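Local coordinates for N-terminal acetyltransferase-like protein (Chaetomium thermophilum, PDB 5NNP), which probably serves as the TPR-repeat auxiliary subunit of a NatA-type N-terminal acetyltransferase, the helical scaffold on which the catalytic subunit is held, at residues A[40-45]-A[71-76]; A[45-50]-A[64-69]; A[373-378]-A[394-399]; A[380-385]-A[390-395]. One frame throughout, in Å; residues are numbered along the deposited sequence.

Contact 1: residues A[40-45]-A[71-76]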
loop_
_atom_site.group_PDB
_atom_site.type_symbol
_atom_site.label_atom_id
_atom_site.label_comp_id
_atom_site.label_asym_id
_atom_site.label_seq_id
_atom_site.Cartn_x
_atom_site.Cartn_y
_atom_site.Cartn_z
ATOM N N ASN A 40 1.667 39.339 37.677
ATOM C CA ASN A 40 0.877 38.192 38.099
ATOM C C ASN A 40 1.546 36.893 37.650
ATOM O O ASN A 40 1.119 36.278 36.671
ATOM C CB ASN A 40 -0.542 38.293 37.535
ATOM C CG ASN A 40 -1.544 37.442 38.301
ATOM O OD1 ASN A 40 -1.201 36.401 38.869
ATOM N ND2 ASN A 40 -2.794 37.888 38.319
ATOM N N PRO A 41 2.603 36.472 38.368
ATOM C CA PRO A 41 3.461 35.353 37.952
ATOM C C PRO A 41 2.775 33.984 37.973
ATOM O O PRO A 41 3.266 33.062 37.326
ATOM C CB PRO A 41 4.611 35.399 38.964
ATOM C CG PRO A 41 4.051 36.079 40.146
ATOM C CD PRO A 41 3.064 37.080 39.626
ATOM N N LYS A 42 1.670 33.846 38.697
ATOM C CA LYS A 42 0.887 32.617 38.630
ATOM C C LYS A 42 -0.387 32.825 37.817
ATOM O O LYS A 42 -1.483 32.460 38.251
ATOM C CB LYS A 42 0.533 32.103 40.026
ATOM C CG LYS A 42 1.676 31.427 40.766
ATOM C CD LYS A 42 1.139 30.421 41.782
ATOM C CE LYS A 42 2.262 29.615 42.420
ATOM N NZ LYS A 42 1.749 28.408 43.127
ATOM N N HIS A 43 -0.245 33.421 36.637
ATOM C CA HIS A 43 -1.362 33.483 35.709
ATOM C C HIS A 43 -1.224 32.358 34.696
ATOM O O HIS A 43 -0.455 32.458 33.742
ATOM C CB HIS A 43 -1.436 34.835 34.999
ATOM C CG HIS A 43 -2.735 35.061 34.293
ATOM N ND1 HIS A 43 -2.989 34.574 33.032
ATOM C CD2 HIS A 43 -3.865 35.694 34.686
ATOM C CE1 HIS A 43 -4.216 34.905 32.671
ATOM N NE2 HIS A 43 -4.766 35.589 33.657
ATOM N N GLY A 44 -1.981 31.290 34.920
ATOM C CA GLY A 44 -1.929 30.094 34.095
ATOM C C GLY A 44 -2.132 30.279 32.603
ATOM O O GLY A 44 -1.364 29.750 31.803
ATOM N N ASP A 45 -3.169 31.018 32.218
ATOM C CA ASP A 45 -3.471 31.200 30.804
ATOM C C ASP A 45 -2.285 31.799 30.066
ATOM O O ASP A 45 -1.991 31.408 28.938
ATOM C CB ASP A 45 -4.704 32.081 30.623
ATOM C CG ASP A 45 -5.975 31.392 31.061
ATOM O OD1 ASP A 45 -5.868 30.354 31.740
ATOM O OD2 ASP A 45 -7.073 31.891 30.734
ATOM N N LEU A 71 -1.019 24.189 33.990
ATOM C CA LEU A 71 -2.278 23.524 34.256
ATOM C C LEU A 71 -2.315 23.018 35.704
ATOM O O LEU A 71 -3.373 22.674 36.213
ATOM C CB LEU A 71 -2.522 22.399 33.243
ATOM C CG LEU A 71 -1.516 21.268 33.112
ATOM C CD1 LEU A 71 -1.713 20.323 34.269
ATOM C CD2 LEU A 71 -1.707 20.565 31.772
ATOM N N THR A 72 -1.172 23.007 36.378
ATOM C CA THR A 72 -1.175 22.761 37.810
ATOM C C THR A 72 -1.786 23.965 38.528
ATOM O O THR A 72 -2.614 23.827 39.423
ATOM C CB THR A 72 0.247 22.506 38.362
ATOM O OG1 THR A 72 0.771 21.290 37.814
ATOM C CG2 THR A 72 0.224 22.398 39.875
ATOM N N ILE A 73 -1.361 25.151 38.121
ATOM C CA ILE A 73 -1.807 26.378 38.753
ATOM C C ILE A 73 -3.290 26.601 38.539
ATOM O O ILE A 73 -4.006 26.988 39.465
ATOM C CB ILE A 73 -1.030 27.578 38.219
ATOM C CG1 ILE A 73 0.379 27.558 38.811
ATOM C CG2 ILE A 73 -1.756 28.866 38.560
ATOM C CD1 ILE A 73 1.337 28.485 38.147
ATOM N N ASP A 74 -3.741 26.356 37.314
ATOM C CA ASP A 74 -5.135 26.561 36.950
ATOM C C ASP A 74 -5.687 25.312 36.274
ATOM O O ASP A 74 -5.724 25.222 35.039
ATOM C CB ASP A 74 -5.279 27.777 36.036
ATOM C CG ASP A 74 -6.718 28.223 35.890
ATOM O OD1 ASP A 74 -7.625 27.469 36.312
ATOM O OD2 ASP A 74 -6.945 29.330 35.353
ATOM N N MET A 75 -6.124 24.356 37.090
ATOM C CA MET A 75 -6.474 23.030 36.584
ATOM C C MET A 75 -7.823 23.037 35.875
ATOM O O MET A 75 -8.144 22.107 35.135
ATOM C CB MET A 75 -6.483 22.000 37.717
ATOM C CG MET A 75 -5.229 22.014 38.582
ATOM S SD MET A 75 -5.354 20.921 40.023
ATOM C CE MET A 75 -5.670 19.363 39.184
ATOM N N LYS A 76 -8.597 24.096 36.096
ATOM C CA LYS A 76 -9.919 24.214 35.498
ATOM C C LYS A 76 -9.941 25.172 34.283
ATOM O O LYS A 76 -11.013 25.552 33.808
ATOM C CB LYS A 76 -10.933 24.668 36.562
ATOM C CG LYS A 76 -11.154 23.650 37.687
ATOM C CD LYS A 76 -12.146 24.162 38.747
ATOM C CE LYS A 76 -12.522 23.068 39.763
ATOM N NZ LYS A 76 -13.427 23.542 40.856
#
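Ile73 meets Lys42 where the last turn of helix 60-73 lies beside the loop leading into helix 44-55, and this apolar pair covers most of the contact. The CD1 tip of Ile73 rests against the methylenes of the extended lysine chain, 4.0 Å from Lys42 CG, with Lys42 CD almost as near. With Ile73 CG1 set anti to the carbonyl carbon (chi1 -74°), the other branch is left to face the loop backbone, and CG2 comes to 3.6 Å from Lys42 O.

The backbones come close at Gly44 and Asp74, whose CA atoms are 5.6 Å apart, the nearest such pair between 40-45 and 71-76. The glycine puts no side chain between the two segments, where a beta carbon would point at Asp74, and its N lies 4.4 Å from Ile73 CG2.

Charge provides the third kind of approach. Two carboxylates with nearly parallel planes, 7° apart, bring Asp45 OD1 to 3.9 Å from Asp74 OD2. This pairing of like charges is likely to be unfavourable in itself, but Asp45 OD1 is also hydrogen-bonded to Ser77 OG, which ties the start of helix 44-55 to the chain just before helix 78-90. His43, at the N-cap, receives the backbone N of Thr46 on its ND1.

Taken together, the start of one helix sits beside the C-terminal end of the next, with the following helix close by. That is the antiparallel helix-turn-helix packing of a tetratricopeptide repeat, consistent with the family assigned to this region.

Contact 2: residues A[45-50]-A[64-69]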
loop_
_atom_site.group_PDB
_atom_site.type_symbol
_atom_site.label_atom_id
_atom_site.label_comp_id
_atom_site.label_asym_id
_atom_site.label_seq_id
_atom_site.Cartn_x
_atom_site.Cartn_y
_atom_site.Cartn_z
ATOM N N ASP A 45 -3.169 31.018 32.218
ATOM C CA ASP A 45 -3.471 31.200 30.804
ATOM C C ASP A 45 -2.285 31.799 30.066
ATOM O O ASP A 45 -1.991 31.408 28.938
ATOM C CB ASP A 45 -4.704 32.081 30.623
ATOM C CG ASP A 45 -5.975 31.392 31.061
ATOM O OD1 ASP A 45 -5.868 30.354 31.740
ATOM O OD2 ASP A 45 -7.073 31.891 30.734
ATOM N N THR A 46 -1.591 32.728 30.714
ATOM C CA THR A 46 -0.431 33.361 30.108
ATOM C C THR A 46 0.762 32.399 30.020
ATOM O O THR A 46 1.487 32.390 29.025
ATOM C CB THR A 46 -0.028 34.631 30.882
ATOM O OG1 THR A 46 -1.103 35.578 30.828
ATOM C CG2 THR A 46 1.221 35.265 30.275
ATOM N N MET A 47 0.961 31.585 31.053
ATOM C CA MET A 47 2.076 30.651 31.054
ATOM C C MET A 47 1.934 29.665 29.899
ATOM O O MET A 47 2.919 29.345 29.228
ATOM C CB MET A 47 2.162 29.906 32.384
ATOM C CG MET A 47 2.215 30.802 33.601
ATOM S SD MET A 47 2.251 29.831 35.122
ATOM C CE MET A 47 3.716 28.842 34.849
ATOM N N SER A 48 0.704 29.196 29.678
ATOM C CA SER A 48 0.388 28.291 28.571
ATOM C C SER A 48 0.663 28.927 27.212
ATOM O O SER A 48 1.201 28.278 26.321
ATOM C CB SER A 48 -1.080 27.849 28.630
ATOM O OG SER A 48 -1.369 27.156 29.828
ATOM N N MET A 49 0.272 30.189 27.055
ATOM C CA MET A 49 0.505 30.915 25.809
ATOM C C MET A 49 1.989 31.075 25.538
ATOM O O MET A 49 2.424 31.099 24.390
ATOM C CB MET A 49 -0.167 32.283 25.849
ATOM C CG MET A 49 -1.674 32.220 25.749
ATOM S SD MET A 49 -2.169 31.295 24.291
ATOM C CE MET A 49 -1.274 32.182 23.018
ATOM N N LYS A 50 2.763 31.188 26.608
ATOM C CA LYS A 50 4.211 31.282 26.499
ATOM C C LYS A 50 4.797 29.917 26.152
ATOM O O LYS A 50 5.794 29.826 25.432
ATOM C CB LYS A 50 4.805 31.818 27.802
ATOM C CG LYS A 50 6.318 31.862 27.841
ATOM C CD LYS A 50 6.797 32.356 29.200
ATOM C CE LYS A 50 8.319 32.413 29.284
ATOM N NZ LYS A 50 8.789 32.924 30.603
ATOM N N PHE A 64 7.035 21.920 27.572
ATOM C CA PHE A 64 6.258 20.899 28.274
ATOM C C PHE A 64 6.304 21.078 29.778
ATOM O O PHE A 64 5.295 20.908 30.461
ATOM C CB PHE A 64 6.747 19.492 27.914
ATOM C CG PHE A 64 5.884 18.806 26.910
ATOM C CD1 PHE A 64 4.662 18.281 27.282
ATOM C CD2 PHE A 64 6.280 18.712 25.582
ATOM C CE1 PHE A 64 3.850 17.659 26.350
ATOM C CE2 PHE A 64 5.479 18.089 24.639
ATOM C CZ PHE A 64 4.262 17.563 25.020
ATOM N N ALA A 65 7.480 21.403 30.299
ATOM C CA ALA A 65 7.616 21.668 31.724
ATOM C C ALA A 65 6.727 22.843 32.114
ATOM O O ALA A 65 6.047 22.804 33.142
ATOM C CB ALA A 65 9.062 21.948 32.078
ATOM N N LEU A 66 6.722 23.873 31.266
ATOM C CA LEU A 66 5.964 25.095 31.524
ATOM C C LEU A 66 4.459 24.889 31.391
ATOM O O LEU A 66 3.702 25.277 32.275
ATOM C CB LEU A 66 6.413 26.219 30.587
ATOM C CG LEU A 66 5.683 27.554 30.766
ATOM C CD1 LEU A 66 5.855 28.088 32.171
ATOM C CD2 LEU A 66 6.148 28.565 29.754
ATOM N N ALA A 67 4.029 24.295 30.282
ATOM C CA ALA A 67 2.617 23.997 30.078
ATOM C C ALA A 67 2.080 23.177 31.245
ATOM O O ALA A 67 1.011 23.462 31.784
ATOM C CB ALA A 67 2.417 23.267 28.781
ATOM N N LYS A 68 2.858 22.181 31.651
ATOM C CA LYS A 68 2.473 21.266 32.716
ATOM C C LYS A 68 2.357 21.995 34.062
ATOM O O LYS A 68 1.436 21.749 34.854
ATOM C CB LYS A 68 3.486 20.117 32.786
ATOM C CG LYS A 68 3.160 19.024 33.778
ATOM C CD LYS A 68 3.578 17.666 33.235
ATOM C CE LYS A 68 5.069 17.432 33.392
ATOM N NZ LYS A 68 5.451 16.128 32.793
ATOM N N GLU A 69 3.299 22.898 34.308
ATOM C CA GLU A 69 3.253 23.777 35.470
ATOM C C GLU A 69 2.000 24.668 35.452
ATOM O O GLU A 69 1.434 24.978 36.501
ATOM C CB GLU A 69 4.516 24.650 35.518
ATOM C CG GLU A 69 4.649 25.462 36.774
ATOM C CD GLU A 69 4.672 24.584 38.008
ATOM O OE1 GLU A 69 5.450 23.605 38.016
ATOM O OE2 GLU A 69 3.907 24.864 38.960
HETATM O O HOH W 1 -0.631 24.429 29.589
#
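Leu66 reaches from helix 64-69 across to Met47 and Lys50 of helix 45-50, and it has more surface buried here than any other residue of the pair. Its CG stands anti to the backbone N (chi1 180°), which carries the two methyls over to the facing helix and divides the work between them. CD1 packs on the methyl end of the methionine, 3.5 Å from Met47 CE, while CD2 sits 3.4 Å from Met47 O and 3.8 Å from Lys50 CG.

Met47 comes next. Its chain bends at chi3 (58°), turning CE back onto Leu66 and to 4.0 Å from Glu69 CG; Leu37, Ala70 and Ile73 also touch this side chain, so it sits among three helices. Lys50 contributes its carbon chain alone, crossing Leu66 at about a right angle, while its NZ makes a salt bridge with Glu34 of helix 26-37. Were Leu66 cut back to an alanine, Met47 CE and the Lys50 methylenes would probably be left without their shared apolar partner.

Polar groups meet through water at the flank: one molecule lies 2.8 Å from Ser48 OG and donates to Ala67 O at 2.9 Å. The water thus bridges the Ser48 side chain and the Ala67 backbone.

The axes of the two segments approach to 8.3 Å at 161°, nearly antiparallel. Close antiparallel packing of consecutive helices, with further helices against both, is the architecture of tetratricopeptide repeats, the family to which this region belongs.

Contact 3: residues A[373-378]-A[394-399]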
loop_
_atom_site.group_PDB
_atom_site.type_symbol
_atom_site.label_atom_id
_atom_site.label_comp_id
_atom_site.label_asym_id
_atom_site.label_seq_id
_atom_site.Cartn_x
_atom_site.Cartn_y
_atom_site.Cartn_z
ATOM N N ALA A 373 13.176 -12.387 -30.679
ATOM C CA ALA A 373 12.168 -12.609 -29.645
ATOM C C ALA A 373 12.094 -14.085 -29.217
ATOM O O ALA A 373 11.926 -14.380 -28.037
ATOM C CB ALA A 373 10.784 -12.099 -30.123
ATOM N N ALA A 374 12.239 -15.006 -30.164
ATOM C CA ALA A 374 12.259 -16.430 -29.834
ATOM C C ALA A 374 13.554 -16.815 -29.131
ATOM O O ALA A 374 13.537 -17.589 -28.185
ATOM C CB ALA A 374 12.073 -17.277 -31.088
ATOM N N LEU A 375 14.683 -16.292 -29.595
ATOM C CA LEU A 375 15.953 -16.622 -28.959
ATOM C C LEU A 375 15.942 -16.079 -27.532
ATOM O O LEU A 375 16.408 -16.730 -26.597
ATOM C CB LEU A 375 17.145 -16.064 -29.755
ATOM C CG LEU A 375 17.467 -16.702 -31.118
ATOM C CD1 LEU A 375 18.541 -15.897 -31.834
ATOM C CD2 LEU A 375 17.918 -18.161 -30.983
ATOM N N TYR A 376 15.386 -14.885 -27.369
ATOM C CA TYR A 376 15.266 -14.265 -26.054
ATOM C C TYR A 376 14.325 -15.034 -25.136
ATOM O O TYR A 376 14.546 -15.086 -23.921
ATOM C CB TYR A 376 14.777 -12.825 -26.185
ATOM C CG TYR A 376 14.732 -12.088 -24.871
ATOM C CD1 TYR A 376 15.882 -11.896 -24.124
ATOM C CD2 TYR A 376 13.544 -11.570 -24.384
ATOM C CE1 TYR A 376 15.848 -11.213 -22.924
ATOM C CE2 TYR A 376 13.500 -10.891 -23.182
ATOM C CZ TYR A 376 14.655 -10.716 -22.458
ATOM O OH TYR A 376 14.618 -10.038 -21.266
ATOM N N TYR A 377 13.266 -15.610 -25.708
ATOM C CA TYR A 377 12.339 -16.419 -24.920
ATOM C C TYR A 377 13.072 -17.646 -24.402
ATOM O O TYR A 377 12.922 -18.046 -23.239
ATOM C CB TYR A 377 11.114 -16.853 -25.729
ATOM C CG TYR A 377 10.117 -17.662 -24.914
ATOM C CD1 TYR A 377 10.309 -19.028 -24.681
ATOM C CD2 TYR A 377 8.986 -17.066 -24.376
ATOM C CE1 TYR A 377 9.397 -19.763 -23.938
ATOM C CE2 TYR A 377 8.077 -17.786 -23.638
ATOM C CZ TYR A 377 8.284 -19.132 -23.418
ATOM O OH TYR A 377 7.360 -19.840 -22.676
ATOM N N LEU A 378 13.857 -18.252 -25.280
ATOM C CA LEU A 378 14.575 -19.451 -24.910
ATOM C C LEU A 378 15.640 -19.129 -23.863
ATOM O O LEU A 378 15.913 -19.943 -22.980
ATOM C CB LEU A 378 15.189 -20.102 -26.141
ATOM C CG LEU A 378 14.173 -20.851 -26.999
ATOM C CD1 LEU A 378 14.698 -21.065 -28.407
ATOM C CD2 LEU A 378 13.814 -22.174 -26.335
ATOM N N LEU A 394 22.855 -19.134 -21.508
ATOM C CA LEU A 394 23.942 -18.290 -21.980
ATOM C C LEU A 394 24.052 -18.318 -23.494
ATOM O O LEU A 394 24.164 -17.265 -24.127
ATOM C CB LEU A 394 25.266 -18.737 -21.374
ATOM C CG LEU A 394 25.978 -17.697 -20.516
ATOM C CD1 LEU A 394 27.399 -18.130 -20.240
ATOM C CD2 LEU A 394 25.928 -16.324 -21.165
ATOM N N GLU A 395 24.037 -19.524 -24.067
ATOM C CA GLU A 395 24.145 -19.681 -25.514
ATOM C C GLU A 395 23.051 -18.909 -26.229
ATOM O O GLU A 395 23.331 -18.188 -27.186
ATOM C CB GLU A 395 24.071 -21.147 -25.924
ATOM C CG GLU A 395 25.080 -22.027 -25.250
ATOM C CD GLU A 395 24.754 -23.498 -25.422
ATOM O OE1 GLU A 395 23.687 -23.805 -26.000
ATOM O OE2 GLU A 395 25.561 -24.343 -24.978
ATOM N N TYR A 396 21.810 -19.069 -25.767
ATOM C CA TYR A 396 20.668 -18.422 -26.403
ATOM C C TYR A 396 20.728 -16.899 -26.308
ATOM O O TYR A 396 20.391 -16.203 -27.269
ATOM C CB TYR A 396 19.354 -18.911 -25.799
ATOM C CG TYR A 396 18.911 -20.273 -26.277
ATOM C CD1 TYR A 396 18.575 -20.493 -27.604
ATOM C CD2 TYR A 396 18.803 -21.331 -25.396
ATOM C CE1 TYR A 396 18.158 -21.746 -28.038
ATOM C CE2 TYR A 396 18.395 -22.573 -25.817
ATOM C CZ TYR A 396 18.072 -22.779 -27.135
ATOM O OH TYR A 396 17.654 -24.023 -27.540
ATOM N N VAL A 397 21.150 -16.374 -25.162
ATOM C CA VAL A 397 21.212 -14.927 -25.023
ATOM C C VAL A 397 22.326 -14.359 -25.898
ATOM O O VAL A 397 22.179 -13.279 -26.466
ATOM C CB VAL A 397 21.417 -14.480 -23.560
ATOM C CG1 VAL A 397 21.599 -12.980 -23.464
ATOM C CG2 VAL A 397 20.230 -14.898 -22.720
ATOM N N GLU A 398 23.431 -15.083 -26.011
ATOM C CA GLU A 398 24.537 -14.641 -26.855
ATOM C C GLU A 398 24.153 -14.605 -28.339
ATOM O O GLU A 398 24.587 -13.710 -29.076
ATOM C CB GLU A 398 25.771 -15.540 -26.666
ATOM C CG GLU A 398 26.604 -15.226 -25.429
ATOM C CD GLU A 398 27.147 -13.795 -25.411
ATOM O OE1 GLU A 398 27.660 -13.376 -24.357
ATOM O OE2 GLU A 398 27.075 -13.085 -26.443
ATOM N N LYS A 399 23.355 -15.575 -28.775
ATOM C CA LYS A 399 22.893 -15.598 -30.152
ATOM C C LYS A 399 21.955 -14.432 -30.401
ATOM O O LYS A 399 21.968 -13.832 -31.471
ATOM C CB LYS A 399 22.195 -16.918 -30.481
ATOM C CG LYS A 399 23.141 -18.095 -30.658
ATOM C CD LYS A 399 22.509 -19.180 -31.491
ATOM C CE LYS A 399 23.347 -20.451 -31.515
ATOM N NZ LYS A 399 23.086 -21.295 -30.317
#
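Leu375 is the first residue of 373-378 to reach the facing helix, and it works between Tyr396 and Lys399. Its CD2 lies at the edge of the Tyr396 ring, near the ring plane and 4.2 Å from Tyr396 CD1, while CD1 packs 4.0 Å from Lys399 CB. The backbone joins in, with Leu375 O 3.8 Å from Tyr396 CB. Tyr376 and Tyr377 then turn away; Tyr376 OH is hydrogen-bonded to Thr413 OG1 and Tyr377 OH to Tyr333 OH. One turn after Leu375 comes Leu378, which takes a face of the same ring. Its CB stands 3.6 Å from the Tyr396 centroid, only 9° off the normal, a well-centred CH-pi contact, and its CD1 reaches 3.5 Å from Tyr396 CE1. The tyrosine's chi1 of -78° swings the ring toward the facing helix, and chi2 (-65°) turns its face to Leu378. With a serine at Tyr396, Leu378 CB would probably lose the ring it packs on, and Leu375 CD2 the edge beside it. Across this interface the grip is apolar, dispersion and CH-pi, while the tyrosine hydroxyl carries weak hydrogen bonds to Glu347 and Arg392.

Contact 4: residues A[380-385]-A[390-395]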
loop_
_atom_site.group_PDB
_atom_site.type_symbol
_atom_site.label_atom_id
_atom_site.label_comp_id
_atom_site.label_asym_id
_atom_site.label_seq_id
_atom_site.Cartn_x
_atom_site.Cartn_y
_atom_site.Cartn_z
ATOM N N GLN A 380 15.468 -16.930 -21.535
ATOM C CA GLN A 380 14.794 -16.769 -20.267
ATOM C C GLN A 380 14.244 -18.085 -19.748
ATOM O O GLN A 380 14.277 -18.337 -18.546
ATOM C CB GLN A 380 13.688 -15.729 -20.401
ATOM C CG GLN A 380 14.259 -14.342 -20.422
ATOM C CD GLN A 380 13.204 -13.298 -20.471
ATOM O OE1 GLN A 380 12.441 -13.203 -21.438
ATOM N NE2 GLN A 380 13.136 -12.499 -19.424
ATOM N N HIS A 381 13.746 -18.916 -20.656
ATOM C CA HIS A 381 13.261 -20.247 -20.300
ATOM C C HIS A 381 14.303 -20.993 -19.480
ATOM O O HIS A 381 14.029 -21.474 -18.386
ATOM C CB HIS A 381 12.914 -21.048 -21.561
ATOM C CG HIS A 381 12.387 -22.426 -21.291
ATOM N ND1 HIS A 381 11.037 -22.712 -21.236
ATOM C CD2 HIS A 381 13.029 -23.602 -21.088
ATOM C CE1 HIS A 381 10.871 -23.999 -20.999
ATOM N NE2 HIS A 381 12.063 -24.562 -20.902
ATOM N N TYR A 382 15.510 -21.067 -20.018
ATOM C CA TYR A 382 16.561 -21.848 -19.407
ATOM C C TYR A 382 17.287 -21.098 -18.301
ATOM O O TYR A 382 18.185 -21.636 -17.659
ATOM C CB TYR A 382 17.525 -22.303 -20.486
ATOM C CG TYR A 382 16.888 -23.336 -21.365
ATOM C CD1 TYR A 382 16.682 -24.636 -20.900
ATOM C CD2 TYR A 382 16.468 -23.021 -22.642
ATOM C CE1 TYR A 382 16.087 -25.595 -21.693
ATOM C CE2 TYR A 382 15.875 -23.969 -23.443
ATOM C CZ TYR A 382 15.684 -25.256 -22.964
ATOM O OH TYR A 382 15.090 -26.199 -23.765
ATOM N N ASN A 383 16.876 -19.857 -18.062
ATOM C CA ASN A 383 17.367 -19.115 -16.913
ATOM C C ASN A 383 16.402 -19.270 -15.731
ATOM O O ASN A 383 16.782 -19.133 -14.568
ATOM C CB ASN A 383 17.543 -17.650 -17.274
ATOM C CG ASN A 383 18.394 -16.909 -16.274
ATOM O OD1 ASN A 383 19.260 -17.498 -15.613
ATOM N ND2 ASN A 383 18.151 -15.609 -16.146
ATOM N N TYR A 384 15.151 -19.575 -16.050
ATOM C CA TYR A 384 14.100 -19.711 -15.053
ATOM C C TYR A 384 14.346 -20.940 -14.164
ATOM O O TYR A 384 14.763 -22.001 -14.640
ATOM C CB TYR A 384 12.737 -19.798 -15.750
ATOM C CG TYR A 384 11.558 -19.575 -14.840
ATOM C CD1 TYR A 384 11.395 -18.373 -14.168
ATOM C CD2 TYR A 384 10.597 -20.554 -14.666
ATOM C CE1 TYR A 384 10.313 -18.158 -13.336
ATOM C CE2 TYR A 384 9.512 -20.346 -13.841
ATOM C CZ TYR A 384 9.377 -19.146 -13.178
ATOM O OH TYR A 384 8.301 -18.935 -12.355
ATOM N N TYR A 385 14.087 -20.796 -12.871
ATOM C CA TYR A 385 14.503 -21.806 -11.911
ATOM C C TYR A 385 13.731 -23.113 -12.085
ATOM O O TYR A 385 14.168 -24.180 -11.646
ATOM C CB TYR A 385 14.338 -21.267 -10.488
ATOM C CG TYR A 385 12.907 -21.197 -10.011
ATOM C CD1 TYR A 385 12.128 -20.071 -10.248
ATOM C CD2 TYR A 385 12.336 -22.259 -9.307
ATOM C CE1 TYR A 385 10.816 -20.008 -9.805
ATOM C CE2 TYR A 385 11.026 -22.210 -8.859
ATOM C CZ TYR A 385 10.271 -21.084 -9.110
ATOM O OH TYR A 385 8.968 -21.034 -8.667
ATOM N N LEU A 390 21.667 -23.071 -17.090
ATOM C CA LEU A 390 22.341 -21.794 -17.250
ATOM C C LEU A 390 23.295 -21.789 -18.438
ATOM O O LEU A 390 23.547 -20.742 -19.035
ATOM C CB LEU A 390 23.090 -21.429 -15.971
ATOM C CG LEU A 390 22.192 -21.279 -14.745
ATOM C CD1 LEU A 390 23.000 -20.772 -13.571
ATOM C CD2 LEU A 390 21.026 -20.346 -15.041
ATOM N N THR A 391 23.814 -22.953 -18.798
ATOM C CA THR A 391 24.732 -23.004 -19.922
ATOM C C THR A 391 23.990 -22.722 -21.224
ATOM O O THR A 391 24.410 -21.885 -22.027
ATOM C CB THR A 391 25.438 -24.352 -20.013
ATOM O OG1 THR A 391 26.316 -24.506 -18.888
ATOM C CG2 THR A 391 26.236 -24.414 -21.298
ATOM N N ARG A 392 22.875 -23.416 -21.418
ATOM C CA ARG A 392 22.053 -23.217 -22.599
ATOM C C ARG A 392 21.470 -21.817 -22.627
ATOM O O ARG A 392 21.290 -21.224 -23.700
ATOM C CB ARG A 392 20.934 -24.256 -22.651
ATOM C CG ARG A 392 21.447 -25.668 -22.758
ATOM C CD ARG A 392 20.330 -26.669 -22.973
ATOM N NE ARG A 392 19.491 -26.330 -24.110
ATOM C CZ ARG A 392 18.451 -27.059 -24.494
ATOM N NH1 ARG A 392 18.143 -28.168 -23.834
ATOM N NH2 ARG A 392 17.723 -26.686 -25.536
ATOM N N ALA A 393 21.163 -21.286 -21.452
ATOM C CA ALA A 393 20.585 -19.963 -21.390
ATOM C C ALA A 393 21.606 -18.958 -21.918
ATOM O O ALA A 393 21.274 -18.058 -22.691
ATOM C CB ALA A 393 20.150 -19.620 -19.957
ATOM N N LEU A 394 22.855 -19.134 -21.508
ATOM C CA LEU A 394 23.942 -18.290 -21.980
ATOM C C LEU A 394 24.052 -18.318 -23.494
ATOM O O LEU A 394 24.164 -17.265 -24.127
ATOM C CB LEU A 394 25.266 -18.737 -21.374
ATOM C CG LEU A 394 25.978 -17.697 -20.516
ATOM C CD1 LEU A 394 27.399 -18.130 -20.240
ATOM C CD2 LEU A 394 25.928 -16.324 -21.165
ATOM N N GLU A 395 24.037 -19.524 -24.067
ATOM C CA GLU A 395 24.145 -19.681 -25.514
ATOM C C GLU A 395 23.051 -18.909 -26.229
ATOM O O GLU A 395 23.331 -18.188 -27.186
ATOM C CB GLU A 395 24.071 -21.147 -25.924
ATOM C CG GLU A 395 25.080 -22.027 -25.250
ATOM C CD GLU A 395 24.754 -23.498 -25.422
ATOM O OE1 GLU A 395 23.687 -23.805 -26.000
ATOM O OE2 GLU A 395 25.561 -24.343 -24.978
#
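Arg392 lays its guanidinium over one face of the Tyr382 ring, with CZ 4.2 Å from the ring centroid. The planes are inclined by 27° and CZ lies 34° off the ring normal, so this is an off-centre cation-pi stack in which the group is shifted toward the hydroxyl end. A bend at chi3 (54°) folds the arginine over the ring. On the opposite face His381 CD2 stands 3.5 Å above the ring centre, leaving the tyrosine sandwiched between its sequence neighbour and the arginine.

At the base of the side chain, Ala393 CB packs 3.8 Å from Tyr382 CB and 3.6 Å from Tyr382 C. Asn383 OD1 comes to 3.4 Å from Leu390 CD2, yet its polar partner is His420 ND1, on helix 408-421.

Further out, the loop itself sets these residues in place. Gln380 O accepts from both Asn383 N and Tyr384 N. Backbone bonds join Tyr382 with Asp389, whose OD1 accepts from Arg392 N at the start of helix 390-403, and Asn383 O is bonded to Arg388 NE.

The whole is the connecting loop of an antiparallel helical hairpin, the build of a tetratricopeptide repeat, one of which is predicted over this part of the chain.

Overall arrangement
From the N terminus, the chain reaches contact 1, which closes the excursion through helices 44-55 and 60-73. Contact 2 joins the same two helices within that loop and shares Asp45 with contact 1. The two touch where Ile73 CD1 packs 3.4 Å from Met47 SD, making one continuous seam along the hairpin. Far along the chain, helices 369-381 and 390-403 form a second hairpin: contact 3 joins their bodies, and contact 4 lies nearer the connecting loop and shares Leu394 and Glu395 with contact 3. They meet through the Tyr396 and Tyr382 rings. The two hairpins follow in series on opposite sides of the chain's centre, contacts 1 and 3 having centres about 80 Å apart.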